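Local coordinates for protein argonaute (PDB 5I4A) that cleaves complementary target DNA or RNA, guided by short single-stranded RNAs that carry a 5' hydroxyl, at residues A[387-392]-A[397-402]; A[374-379]-A[420-425]; A[89-94]-A[248-253]. One frame throughout, in Å; residues are numbered along the deposited sequence.

Contact 1: residues A[387-392]-A[397-402]. With nucleotides of chain B.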
loop_
_atom_site.group_PDB
_atom_site.type_symbol
_atom_site.label_atom_id
_atom_site.label_comp_id
_atom_site.label_asym_id
_atom_site.label_seq_id
_atom_site.Cartn_x
_atom_site.Cartn_y
_atom_site.Cartn_z
ATOM N N ASP A 387 2.339 -13.294 15.813
ATOM C CA ASP A 387 2.859 -14.458 15.095
ATOM C C ASP A 387 2.914 -15.724 15.942
ATOM O O ASP A 387 2.478 -16.778 15.452
ATOM C CB ASP A 387 4.244 -14.132 14.516
ATOM C CG ASP A 387 4.167 -13.345 13.223
ATOM O OD1 ASP A 387 3.215 -13.563 12.442
ATOM O OD2 ASP A 387 5.063 -12.510 12.983
ATOM N N PRO A 388 3.422 -15.709 17.185
ATOM C CA PRO A 388 3.431 -16.958 17.969
ATOM C C PRO A 388 2.058 -17.585 18.138
ATOM O O PRO A 388 1.926 -18.812 18.037
ATOM C CB PRO A 388 4.021 -16.517 19.315
ATOM C CG PRO A 388 4.840 -15.327 18.997
ATOM C CD PRO A 388 4.107 -14.616 17.903
ATOM N N LEU A 389 1.027 -16.774 18.386
ATOM C CA LEU A 389 -0.318 -17.313 18.561
ATOM C C LEU A 389 -0.756 -18.099 17.330
ATOM O O LEU A 389 -1.245 -19.228 17.441
ATOM C CB LEU A 389 -1.298 -16.177 18.859
ATOM C CG LEU A 389 -2.777 -16.548 18.968
ATOM C CD1 LEU A 389 -2.995 -17.572 20.071
ATOM C CD2 LEU A 389 -3.620 -15.306 19.212
ATOM N N VAL A 390 -0.576 -17.515 16.142
ATOM C CA VAL A 390 -0.901 -18.223 14.907
ATOM C C VAL A 390 0.018 -19.424 14.721
ATOM O O VAL A 390 -0.424 -20.513 14.334
ATOM C CB VAL A 390 -0.809 -17.257 13.711
ATOM C CG1 VAL A 390 -1.245 -17.947 12.425
ATOM C CG2 VAL A 390 -1.627 -16.007 13.973
ATOM N N ARG A 391 1.308 -19.244 15.008
ATOM C CA ARG A 391 2.308 -20.273 14.737
ATOM C C ARG A 391 2.098 -21.509 15.606
ATOM O O ARG A 391 2.269 -22.640 15.136
ATOM C CB ARG A 391 3.697 -19.675 14.954
ATOM C CG ARG A 391 4.890 -20.600 14.822
ATOM C CD ARG A 391 6.139 -19.732 14.716
ATOM N NE ARG A 391 7.371 -20.400 15.117
ATOM C CZ ARG A 391 8.580 -19.859 14.993
ATOM N NH1 ARG A 391 8.716 -18.645 14.470
ATOM N NH2 ARG A 391 9.654 -20.529 15.386
ATOM N N ASN A 392 1.716 -21.317 16.868
ATOM C CA ASN A 392 1.613 -22.414 17.821
ATOM C C ASN A 392 0.206 -22.979 17.942
ATOM O O ASN A 392 0.027 -24.026 18.576
ATOM C CB ASN A 392 2.091 -21.953 19.199
ATOM C CG ASN A 392 3.479 -21.357 19.153
ATOM O OD1 ASN A 392 4.333 -21.809 18.391
ATOM N ND2 ASN A 392 3.710 -20.327 19.961
ATOM N N LEU A 397 -7.898 -25.997 13.779
ATOM C CA LEU A 397 -8.845 -24.982 14.216
ATOM C C LEU A 397 -8.663 -23.706 13.405
ATOM O O LEU A 397 -7.550 -23.359 13.001
ATOM C CB LEU A 397 -8.672 -24.666 15.705
ATOM C CG LEU A 397 -8.833 -25.828 16.687
ATOM C CD1 LEU A 397 -8.505 -25.374 18.098
ATOM C CD2 LEU A 397 -10.241 -26.393 16.620
ATOM N N ILE A 398 -9.773 -23.010 13.178
ATOM C CA ILE A 398 -9.772 -21.735 12.468
ATOM C C ILE A 398 -9.633 -20.644 13.526
ATOM O O ILE A 398 -10.586 -20.329 14.243
ATOM C CB ILE A 398 -11.038 -21.554 11.627
ATOM C CG1 ILE A 398 -11.174 -22.695 10.616
ATOM C CG2 ILE A 398 -11.015 -20.210 10.908
ATOM C CD1 ILE A 398 -12.463 -22.659 9.819
ATOM N N LEU A 399 -8.440 -20.067 13.619
ATOM C CA LEU A 399 -8.136 -19.095 14.661
ATOM C C LEU A 399 -8.941 -17.818 14.442
ATOM O O LEU A 399 -8.846 -17.187 13.383
ATOM C CB LEU A 399 -6.636 -18.807 14.667
ATOM C CG LEU A 399 -6.062 -17.831 15.692
ATOM C CD1 LEU A 399 -6.552 -18.179 17.075
ATOM C CD2 LEU A 399 -4.546 -17.867 15.643
ATOM N N GLN A 400 -9.736 -17.437 15.444
ATOM C CA GLN A 400 -10.609 -16.266 15.367
ATOM C C GLN A 400 -10.460 -15.438 16.635
ATOM O O GLN A 400 -11.331 -15.467 17.516
ATOM C CB GLN A 400 -12.067 -16.677 15.149
ATOM C CG GLN A 400 -12.356 -17.294 13.782
ATOM C CD GLN A 400 -12.280 -16.281 12.648
ATOM O OE1 GLN A 400 -12.138 -15.081 12.882
ATOM N NE2 GLN A 400 -12.377 -16.764 11.415
ATOM N N PRO A 401 -9.383 -14.666 16.753
ATOM C CA PRO A 401 -9.172 -13.875 17.970
ATOM C C PRO A 401 -10.092 -12.665 18.021
ATOM O O PRO A 401 -10.547 -12.149 16.999
ATOM C CB PRO A 401 -7.702 -13.447 17.874
ATOM C CG PRO A 401 -7.125 -14.202 16.680
ATOM C CD PRO A 401 -8.285 -14.498 15.790
ATOM N N ILE A 402 -10.360 -12.211 19.244
ATOM C CA ILE A 402 -11.166 -11.012 19.459
ATOM C C ILE A 402 -10.752 -10.379 20.782
ATOM O O ILE A 402 -10.473 -11.079 21.760
ATOM C CB ILE A 402 -12.679 -11.325 19.420
ATOM C CG1 ILE A 402 -13.498 -10.043 19.614
ATOM C CG2 ILE A 402 -13.049 -12.379 20.460
ATOM C CD1 ILE A 402 -14.978 -10.208 19.355
ATOM P P A B 2 -10.511 -7.419 17.397
ATOM O OP1 A B 2 -10.062 -6.023 17.190
ATOM O OP2 A B 2 -11.297 -7.770 18.605
ATOM O "O5'" A B 2 -11.361 -7.820 16.111
ATOM C "C5'" A B 2 -11.863 -9.137 15.933
ATOM C "C4'" A B 2 -12.844 -9.179 14.792
ATOM O "O4'" A B 2 -14.048 -8.461 15.176
ATOM C "C3'" A B 2 -12.384 -8.485 13.519
ATOM O "O3'" A B 2 -11.562 -9.301 12.704
ATOM C "C2'" A B 2 -13.696 -8.073 12.868
ATOM O "O2'" A B 2 -14.319 -9.180 12.234
ATOM C "C1'" A B 2 -14.520 -7.691 14.094
ATOM N N9 A B 2 -14.343 -6.270 14.445
ATOM C C8 A B 2 -13.623 -5.751 15.491
ATOM N N7 A B 2 -13.644 -4.440 15.555
ATOM C C5 A B 2 -14.432 -4.075 14.469
ATOM C C6 A B 2 -14.843 -2.825 13.974
ATOM N N6 A B 2 -14.503 -1.658 14.533
ATOM N N1 A B 2 -15.621 -2.814 12.870
ATOM C C2 A B 2 -15.962 -3.979 12.310
ATOM N N3 A B 2 -15.634 -5.215 12.687
ATOM C C4 A B 2 -14.864 -5.191 13.782
#

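Contact 2: residues A[374-379]-A[420-425]. With nucleotides of chain B.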
loop_
_atom_site.group_PDB
_atom_site.type_symbol
_atom_site.label_atom_id
_atom_site.label_comp_id
_atom_site.label_asym_id
_atom_site.label_seq_id
_atom_site.Cartn_x
_atom_site.Cartn_y
_atom_site.Cartn_z
ATOM N N MET A 374 -14.422 -22.808 14.574
ATOM C CA MET A 374 -13.823 -21.534 14.939
ATOM C C MET A 374 -13.277 -21.593 16.359
ATOM O O MET A 374 -13.926 -22.109 17.271
ATOM C CB MET A 374 -14.856 -20.416 14.834
ATOM C CG MET A 374 -15.543 -20.341 13.487
ATOM S SD MET A 374 -14.380 -19.899 12.190
ATOM C CE MET A 374 -15.331 -20.322 10.744
ATOM N N ALA A 375 -12.080 -21.054 16.544
ATOM C CA ALA A 375 -11.501 -20.895 17.871
ATOM C C ALA A 375 -11.672 -19.430 18.262
ATOM O O ALA A 375 -10.922 -18.561 17.814
ATOM C CB ALA A 375 -10.041 -21.322 17.890
ATOM N N ILE A 376 -12.681 -19.161 19.089
ATOM C CA ILE A 376 -12.909 -17.822 19.633
ATOM C C ILE A 376 -11.895 -17.613 20.753
ATOM O O ILE A 376 -12.061 -18.116 21.869
ATOM C CB ILE A 376 -14.348 -17.646 20.122
ATOM C CG1 ILE A 376 -15.320 -17.775 18.942
ATOM C CG2 ILE A 376 -14.517 -16.296 20.808
ATOM C CD1 ILE A 376 -16.762 -17.992 19.349
ATOM N N VAL A 377 -10.835 -16.876 20.453
ATOM C CA VAL A 377 -9.705 -16.701 21.356
ATOM C C VAL A 377 -9.764 -15.278 21.891
ATOM O O VAL A 377 -9.625 -14.313 21.128
ATOM C CB VAL A 377 -8.372 -16.971 20.648
ATOM C CG1 VAL A 377 -7.208 -16.796 21.611
ATOM C CG2 VAL A 377 -8.384 -18.367 20.043
ATOM N N LEU A 378 -9.985 -15.144 23.195
ATOM C CA LEU A 378 -10.120 -13.833 23.811
ATOM C C LEU A 378 -8.742 -13.271 24.134
ATOM O O LEU A 378 -7.978 -13.877 24.896
ATOM C CB LEU A 378 -10.980 -13.918 25.071
ATOM C CG LEU A 378 -12.493 -14.002 24.870
ATOM C CD1 LEU A 378 -12.930 -15.405 24.463
ATOM C CD2 LEU A 378 -13.215 -13.550 26.133
ATOM N N LEU A 379 -8.425 -12.122 23.546
ATOM C CA LEU A 379 -7.175 -11.422 23.801
ATOM C C LEU A 379 -7.394 -10.366 24.875
ATOM O O LEU A 379 -8.381 -9.626 24.837
ATOM C CB LEU A 379 -6.647 -10.764 22.525
ATOM C CG LEU A 379 -6.565 -11.612 21.252
ATOM C CD1 LEU A 379 -6.111 -10.765 20.077
ATOM C CD2 LEU A 379 -5.641 -12.808 21.440
ATOM N N TYR A 420 -19.702 -12.481 10.330
ATOM C CA TYR A 420 -19.450 -12.427 8.894
ATOM C C TYR A 420 -18.074 -12.990 8.562
ATOM O O TYR A 420 -17.924 -13.787 7.628
ATOM C CB TYR A 420 -19.581 -10.987 8.388
ATOM C CG TYR A 420 -19.324 -10.853 6.905
ATOM C CD1 TYR A 420 -18.030 -10.709 6.410
ATOM C CD2 TYR A 420 -20.372 -10.881 5.995
ATOM C CE1 TYR A 420 -17.790 -10.600 5.054
ATOM C CE2 TYR A 420 -20.143 -10.768 4.637
ATOM C CZ TYR A 420 -18.849 -10.626 4.173
ATOM O OH TYR A 420 -18.615 -10.513 2.822
ATOM N N LYS A 421 -17.051 -12.566 9.311
ATOM C CA LYS A 421 -15.699 -13.070 9.092
ATOM C C LYS A 421 -15.649 -14.589 9.211
ATOM O O LYS A 421 -14.996 -15.265 8.408
ATOM C CB LYS A 421 -14.733 -12.427 10.087
ATOM C CG LYS A 421 -13.322 -12.982 10.019
ATOM C CD LYS A 421 -12.399 -12.306 11.015
ATOM C CE LYS A 421 -10.962 -12.738 10.782
ATOM N NZ LYS A 421 -9.985 -12.032 11.666
ATOM N N MET A 422 -16.337 -15.140 10.213
ATOM C CA MET A 422 -16.389 -16.591 10.371
ATOM C C MET A 422 -16.969 -17.257 9.132
ATOM O O MET A 422 -16.417 -18.243 8.626
ATOM C CB MET A 422 -17.207 -16.951 11.608
ATOM C CG MET A 422 -16.560 -16.556 12.916
ATOM S SD MET A 422 -17.606 -17.004 14.308
ATOM C CE MET A 422 -16.589 -16.465 15.672
ATOM N N GLY A 423 -18.083 -16.727 8.622
ATOM C CA GLY A 423 -18.625 -17.240 7.374
ATOM C C GLY A 423 -17.638 -17.118 6.231
ATOM O O GLY A 423 -17.480 -18.042 5.430
ATOM N N ASN A 424 -16.948 -15.976 6.155
ATOM C CA ASN A 424 -15.917 -15.773 5.146
ATOM C C ASN A 424 -14.839 -16.851 5.210
ATOM O O ASN A 424 -14.263 -17.213 4.177
ATOM C CB ASN A 424 -15.299 -14.383 5.329
ATOM C CG ASN A 424 -14.919 -13.726 4.017
ATOM O OD1 ASN A 424 -15.586 -13.908 2.999
ATOM N ND2 ASN A 424 -13.842 -12.949 4.038
ATOM N N PHE A 425 -14.554 -17.379 6.402
ATOM C CA PHE A 425 -13.490 -18.359 6.591
ATOM C C PHE A 425 -13.960 -19.799 6.436
ATOM O O PHE A 425 -13.151 -20.718 6.600
ATOM C CB PHE A 425 -12.841 -18.183 7.967
ATOM C CG PHE A 425 -11.692 -17.216 7.977
ATOM C CD1 PHE A 425 -11.910 -15.856 7.833
ATOM C CD2 PHE A 425 -10.392 -17.667 8.139
ATOM C CE1 PHE A 425 -10.853 -14.965 7.845
ATOM C CE2 PHE A 425 -9.332 -16.782 8.153
ATOM C CZ PHE A 425 -9.562 -15.429 8.006
ATOM P P A B 2 -10.511 -7.419 17.397
ATOM O OP1 A B 2 -10.062 -6.023 17.190
ATOM O OP2 A B 2 -11.297 -7.770 18.605
ATOM O "O5'" A B 2 -11.361 -7.820 16.111
ATOM C "C5'" A B 2 -11.863 -9.137 15.933
ATOM C "C4'" A B 2 -12.844 -9.179 14.792
ATOM O "O4'" A B 2 -14.048 -8.461 15.176
ATOM C "C3'" A B 2 -12.384 -8.485 13.519
ATOM O "O3'" A B 2 -11.562 -9.301 12.704
ATOM C "C2'" A B 2 -13.696 -8.073 12.868
ATOM O "O2'" A B 2 -14.319 -9.180 12.234
ATOM C "C1'" A B 2 -14.520 -7.691 14.094
ATOM N N9 A B 2 -14.343 -6.270 14.445
ATOM C C8 A B 2 -13.623 -5.751 15.491
ATOM N N7 A B 2 -13.644 -4.440 15.555
ATOM C C5 A B 2 -14.432 -4.075 14.469
ATOM C C6 A B 2 -14.843 -2.825 13.974
ATOM N N6 A B 2 -14.503 -1.658 14.533
ATOM N N1 A B 2 -15.621 -2.814 12.870
ATOM C C2 A B 2 -15.962 -3.979 12.310
ATOM N N3 A B 2 -15.634 -5.215 12.687
ATOM C C4 A B 2 -14.864 -5.191 13.782
ATOM O "O5'" U B 1 -7.349 -9.399 13.579
ATOM C "C5'" U B 1 -7.957 -10.337 14.461
ATOM C "C4'" U B 1 -7.949 -9.853 15.891
ATOM O "O4'" U B 1 -6.588 -9.883 16.397
ATOM C "C3'" U B 1 -8.464 -8.432 16.108
ATOM O "O3'" U B 1 -9.214 -8.364 17.320
ATOM C "C2'" U B 1 -7.185 -7.610 16.243
ATOM O "O2'" U B 1 -7.322 -6.446 17.032
ATOM C "C1'" U B 1 -6.223 -8.607 16.887
ATOM N N1 U B 1 -4.823 -8.371 16.509
ATOM C C2 U B 1 -3.870 -8.169 17.490
ATOM O O2 U B 1 -4.128 -8.182 18.683
ATOM N N3 U B 1 -2.596 -7.954 17.018
ATOM C C4 U B 1 -2.196 -7.918 15.693
ATOM O O4 U B 1 -1.015 -7.714 15.414
ATOM C C5 U B 1 -3.243 -8.132 14.744
ATOM C C6 U B 1 -4.487 -8.343 15.178
ATOM P P U B 3 -10.425 -8.627 11.795
ATOM O OP1 U B 3 -9.785 -9.677 10.965
ATOM O OP2 U B 3 -9.580 -7.764 12.655
ATOM O "O5'" U B 3 -11.253 -7.684 10.822
ATOM C "C5'" U B 3 -10.725 -6.442 10.399
ATOM C "C4'" U B 3 -11.777 -5.598 9.732
ATOM O "O4'" U B 3 -12.686 -5.058 10.728
ATOM C "C3'" U B 3 -11.251 -4.377 9.000
ATOM O "O3'" U B 3 -10.812 -4.690 7.691
ATOM C "C2'" U B 3 -12.436 -3.426 9.022
ATOM O "O2'" U B 3 -13.368 -3.768 8.012
ATOM C "C1'" U B 3 -13.052 -3.739 10.386
ATOM N N1 U B 3 -12.537 -2.833 11.437
ATOM C C2 U B 3 -12.909 -1.500 11.402
ATOM O O2 U B 3 -13.647 -1.023 10.556
ATOM N N3 U B 3 -12.379 -0.731 12.408
ATOM C C4 U B 3 -11.541 -1.146 13.418
ATOM O O4 U B 3 -11.152 -0.329 14.253
ATOM C C5 U B 3 -11.203 -2.535 13.385
ATOM C C6 U B 3 -11.701 -3.309 12.417
#

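Contact 3: residues A[89-94]-A[248-253]. With nucleotides of chain B.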
loop_
_atom_site.group_PDB
_atom_site.type_symbol
_atom_site.label_atom_id
_atom_site.label_comp_id
_atom_site.label_asym_id
_atom_site.label_seq_id
_atom_site.Cartn_x
_atom_site.Cartn_y
_atom_site.Cartn_z
ATOM N N LYS A 89 15.129 10.480 -15.499
ATOM C CA LYS A 89 16.086 10.662 -14.413
ATOM C C LYS A 89 16.615 12.091 -14.389
ATOM O O LYS A 89 16.675 12.730 -13.332
ATOM C CB LYS A 89 17.232 9.664 -14.562
ATOM C CG LYS A 89 18.441 9.958 -13.693
ATOM C CD LYS A 89 19.600 9.048 -14.059
ATOM C CE LYS A 89 20.830 9.344 -13.216
ATOM N NZ LYS A 89 21.957 8.436 -13.563
ATOM N N THR A 90 16.988 12.612 -15.560
ATOM C CA THR A 90 17.517 13.970 -15.643
ATOM C C THR A 90 16.472 14.998 -15.229
ATOM O O THR A 90 16.780 15.955 -14.509
ATOM C CB THR A 90 18.003 14.249 -17.062
ATOM O OG1 THR A 90 18.917 13.220 -17.465
ATOM C CG2 THR A 90 18.698 15.599 -17.134
ATOM N N LEU A 91 15.229 14.819 -15.679
ATOM C CA LEU A 91 14.171 15.763 -15.334
ATOM C C LEU A 91 13.878 15.741 -13.837
ATOM O O LEU A 91 13.645 16.791 -13.226
ATOM C CB LEU A 91 12.914 15.443 -16.140
ATOM C CG LEU A 91 11.776 16.460 -16.161
ATOM C CD1 LEU A 91 12.275 17.821 -16.605
ATOM C CD2 LEU A 91 10.678 15.970 -17.084
ATOM N N TYR A 92 13.892 14.550 -13.229
ATOM C CA TYR A 92 13.705 14.442 -11.784
ATOM C C TYR A 92 14.786 15.205 -11.029
ATOM O O TYR A 92 14.496 15.957 -10.091
ATOM C CB TYR A 92 13.697 12.972 -11.368
ATOM C CG TYR A 92 12.317 12.369 -11.230
ATOM C CD1 TYR A 92 11.358 12.955 -10.414
ATOM C CD2 TYR A 92 11.974 11.215 -11.919
ATOM C CE1 TYR A 92 10.096 12.405 -10.286
ATOM C CE2 TYR A 92 10.717 10.657 -11.798
ATOM C CZ TYR A 92 9.781 11.253 -10.980
ATOM O OH TYR A 92 8.528 10.698 -10.862
ATOM N N LYS A 93 16.048 15.016 -11.423
ATOM C CA LYS A 93 17.137 15.731 -10.770
ATOM C C LYS A 93 17.035 17.230 -11.004
ATOM O O LYS A 93 17.384 18.023 -10.121
ATOM C CB LYS A 93 18.483 15.203 -11.267
ATOM C CG LYS A 93 18.731 13.737 -10.942
ATOM C CD LYS A 93 19.990 13.224 -11.623
ATOM C CE LYS A 93 21.219 13.992 -11.170
ATOM N NZ LYS A 93 22.444 13.517 -11.872
ATOM N N TYR A 94 16.550 17.635 -12.177
ATOM C CA TYR A 94 16.423 19.059 -12.464
ATOM C C TYR A 94 15.329 19.697 -11.618
ATOM O O TYR A 94 15.477 20.837 -11.160
ATOM C CB TYR A 94 16.148 19.278 -13.949
ATOM C CG TYR A 94 16.046 20.738 -14.304
ATOM C CD1 TYR A 94 17.108 21.596 -14.066
ATOM C CD2 TYR A 94 14.891 21.260 -14.866
ATOM C CE1 TYR A 94 17.025 22.934 -14.379
ATOM C CE2 TYR A 94 14.800 22.601 -15.184
ATOM C CZ TYR A 94 15.871 23.432 -14.938
ATOM O OH TYR A 94 15.796 24.767 -15.250
ATOM N N ASN A 248 8.066 27.529 -13.757
ATOM C CA ASN A 248 7.715 28.058 -15.072
ATOM C C ASN A 248 8.750 27.688 -16.124
ATOM O O ASN A 248 8.447 27.727 -17.321
ATOM C CB ASN A 248 7.556 29.582 -15.015
ATOM C CG ASN A 248 8.887 30.321 -15.094
ATOM O OD1 ASN A 248 9.905 29.864 -14.571
ATOM N ND2 ASN A 248 8.881 31.474 -15.754
ATOM N N LYS A 249 9.962 27.330 -15.696
ATOM C CA LYS A 249 11.002 26.919 -16.630
ATOM C C LYS A 249 10.556 25.737 -17.484
ATOM O O LYS A 249 10.868 25.677 -18.680
ATOM C CB LYS A 249 12.282 26.579 -15.862
ATOM C CG LYS A 249 13.035 27.798 -15.341
ATOM C CD LYS A 249 14.226 27.418 -14.469
ATOM C CE LYS A 249 15.197 28.585 -14.347
ATOM N NZ LYS A 249 16.135 28.432 -13.203
ATOM N N ILE A 250 9.821 24.794 -16.900
ATOM C CA ILE A 250 9.481 23.553 -17.589
ATOM C C ILE A 250 7.988 23.372 -17.826
ATOM O O ILE A 250 7.611 22.459 -18.577
ATOM C CB ILE A 250 10.048 22.320 -16.851
ATOM C CG1 ILE A 250 9.456 22.204 -15.446
ATOM C CG2 ILE A 250 11.569 22.381 -16.795
ATOM C CD1 ILE A 250 9.874 20.941 -14.716
ATOM N N THR A 251 7.121 24.191 -17.234
ATOM C CA THR A 251 5.691 23.987 -17.425
ATOM C C THR A 251 4.943 25.284 -17.152
ATOM O O THR A 251 5.455 26.193 -16.493
ATOM C CB THR A 251 5.161 22.861 -16.523
ATOM O OG1 THR A 251 3.834 22.502 -16.929
ATOM C CG2 THR A 251 5.139 23.303 -15.068
ATOM N N ASN A 252 3.716 25.355 -17.672
ATOM C CA ASN A 252 2.815 26.481 -17.432
ATOM C C ASN A 252 1.858 26.071 -16.318
ATOM O O ASN A 252 0.891 25.340 -16.552
ATOM C CB ASN A 252 2.060 26.867 -18.702
ATOM C CG ASN A 252 1.211 28.121 -18.528
ATOM O OD1 ASN A 252 0.986 28.590 -17.411
ATOM N ND2 ASN A 252 0.732 28.665 -19.639
ATOM N N LEU A 253 2.120 26.564 -15.106
ATOM C CA LEU A 253 1.301 26.231 -13.948
ATOM C C LEU A 253 -0.117 26.779 -14.035
ATOM O O LEU A 253 -0.937 26.459 -13.168
ATOM C CB LEU A 253 1.972 26.751 -12.678
ATOM C CG LEU A 253 3.352 26.167 -12.391
ATOM C CD1 LEU A 253 3.942 26.810 -11.154
ATOM C CD2 LEU A 253 3.261 24.659 -12.224
ATOM P P A B 11 9.531 7.112 -10.334
ATOM O OP1 A B 11 9.545 7.985 -9.135
ATOM O OP2 A B 11 8.965 7.615 -11.611
ATOM O "O5'" A B 11 11.031 6.650 -10.592
ATOM C "C5'" A B 11 11.413 6.039 -11.814
ATOM C "C4'" A B 11 12.904 6.097 -11.990
ATOM O "O4'" A B 11 13.298 7.477 -12.211
ATOM C "C3'" A B 11 13.700 5.658 -10.769
ATOM O "O3'" A B 11 13.908 4.252 -10.685
ATOM C "C2'" A B 11 14.981 6.478 -10.874
ATOM O "O2'" A B 11 15.898 5.898 -11.792
ATOM C "C1'" A B 11 14.458 7.780 -11.468
ATOM N N9 A B 11 14.088 8.745 -10.417
ATOM C C8 A B 11 12.906 8.872 -9.724
ATOM N N7 A B 11 12.911 9.851 -8.849
ATOM C C5 A B 11 14.185 10.396 -8.983
ATOM C C6 A B 11 14.844 11.463 -8.349
ATOM N N6 A B 11 14.286 12.223 -7.396
ATOM N N1 A B 11 16.110 11.728 -8.730
ATOM C C2 A B 11 16.685 10.982 -9.682
ATOM N N3 A B 11 16.173 9.955 -10.349
ATOM C C4 A B 11 14.913 9.720 -9.943
#

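Contact 1: residues A[387-392]-A[397-402]
Val390 and Leu399, whose CA atoms lie 7.3 Å apart, mark the closest backbone approach where helix 387-392 runs at 152° to strand 398-402, so the two point in nearly opposite directions. The helix is the connection of a beta-alpha-beta unit in the Mid domain, leading from strand 374-379 to its parallel neighbour 398-403. The contact is wholly apolar and turns on one methyl group. Leu399 points toward the helix, its CG placed opposite the backbone N (chi1 -179°), and its CD2 sits 3.7 Å from Val390 CA, against the helix backbone itself. Val390 CG2 meets the same methyl at 3.8 Å. From the preceding helix residue, the branch point CG of Leu389 closes in at 4.0 Å from Leu399 CD2, so the methyl is received between two successive helix residues. Farther along, Leu389 CD2 only grazes the ring of Pro401 at CG, 4.5 Å away. Val377 and Leu379 of the adjoining strand pack beside Leu399 and Pro401 and extend this apolar layer. Gln400, between them, turns to the other face of the sheet, where Tyr418 of helix 412-424 hydrogen-bonds its carbonyl. On that face the strand reaches the guide RNA: Ile402 CG1 packs 3.3 Å from OP2 of A2 of chain B.

Contact 2: residues A[374-379]-A[420-425]
Met374 and Met422 interlock where the start of strand 374-379 meets the last turns of helix 412-424, which covers one face of the parallel sheet of the Mid domain, a Rossmann-like alpha/beta fold. The tight part of the contact is built from two methionines of different shape. Met374 is bent at chi2 (-66°), and this folds its thioether over the helix: CE lies 3.2 Å from the carbonyl O of Met422, close for a methyl against an oxygen, and 4.3 Å from Phe425 CB. Met422 is instead extended beyond CG and crosses Met374 obliquely, its SD 4.0 Å from Met374 CG. Being straight, it carries its methyl farther along the strand to Ile376, where CE meets CG1 at 3.7 Å, the two side chains crossing at about a right angle. Ile398 and Ile426 also pack on Met374, adding hydrocarbon around its thioether.

Beyond Ile376 the strand and helix part company, and the guide RNA occupies the wider side. Lys421 does not touch the strand; fully extended from a CG anti to its backbone N (chi1 175°), it runs past Gln400 to the RNA backbone. Its ammonium group also bonds the carbonyl of Leu638 in the PIWI domain, and its charge probably offsets that of the phosphate at U3 of chain B. At the far end of the strand, Leu379 CD1 packs 3.5 Å from O2 of the first guide nucleotide, U1 of chain B. Lys421 NZ gives a weak 3.3 Å hydrogen bond to O3' of A2 of chain B and another to OP1 of U3 of chain B, whose very short length of 2.5 Å is doubtful in detail.

Contact 3: residues A[89-94]-A[248-253]
Tyr94 and Ile250 supply most of the apolar contact: Ile250 CG2 lies in the plane of the tyrosine ring, at its edge, 3.6 Å from CE2. With Ile250 CG1 between the backbone N and the carbonyl carbon (chi1 62°), CD1 is carried on toward Leu91, whose CD1 it meets loosely at 4.4 Å. A polar atom meets hydrocarbon at the rim: the extended Lys249 crosses Tyr94 at about a right angle, its CD 3.2 Å from the phenol OH. These touches fasten helix 84-101 of the N-terminal domain to a loop of linker L2, between segments over 150 residues apart in sequence. Nucleic-acid contacts come from another side of the helix. A11 of chain B lies over one face of Tyr92, its N7 3.4 Å above the ring plane and over its centre, while Tyr92 OH donates a 3.2 Å hydrogen bond to OP2 of the same nucleotide. Replacing Tyr92 by an alanine would probably cost that phosphate oxygen the phenol's hydrogen bond and leave the adenine without the ring beneath N7. Lys93 adds its CG, 3.7 Å from C2 of the base.

Contacts 1 and 2 belong to one unit: strands 374-379 and 398-403 are neighbours in the Mid sheet, joined by backbone hydrogen bonds between Ala375 and both Ile398 and Gln400, while helices 387-392 and 412-424 cover opposite faces. Contact 1, partly buried, pairs branched aliphatic side chains and a proline ring; contact 2 is the more buried and uses flexible thioethers, with a lysine beside it reaching the guide backbone at the second and third nucleotides. Contact 3 stands on the other side of the molecule's centre, its centre about 52 and 53 Å from those of contacts 1 and 2, and joins the N-terminal domain to linker L2. Its interior is aromatic and aliphatic with an exposed lysine at the margin, and its helix meets the guide at A11.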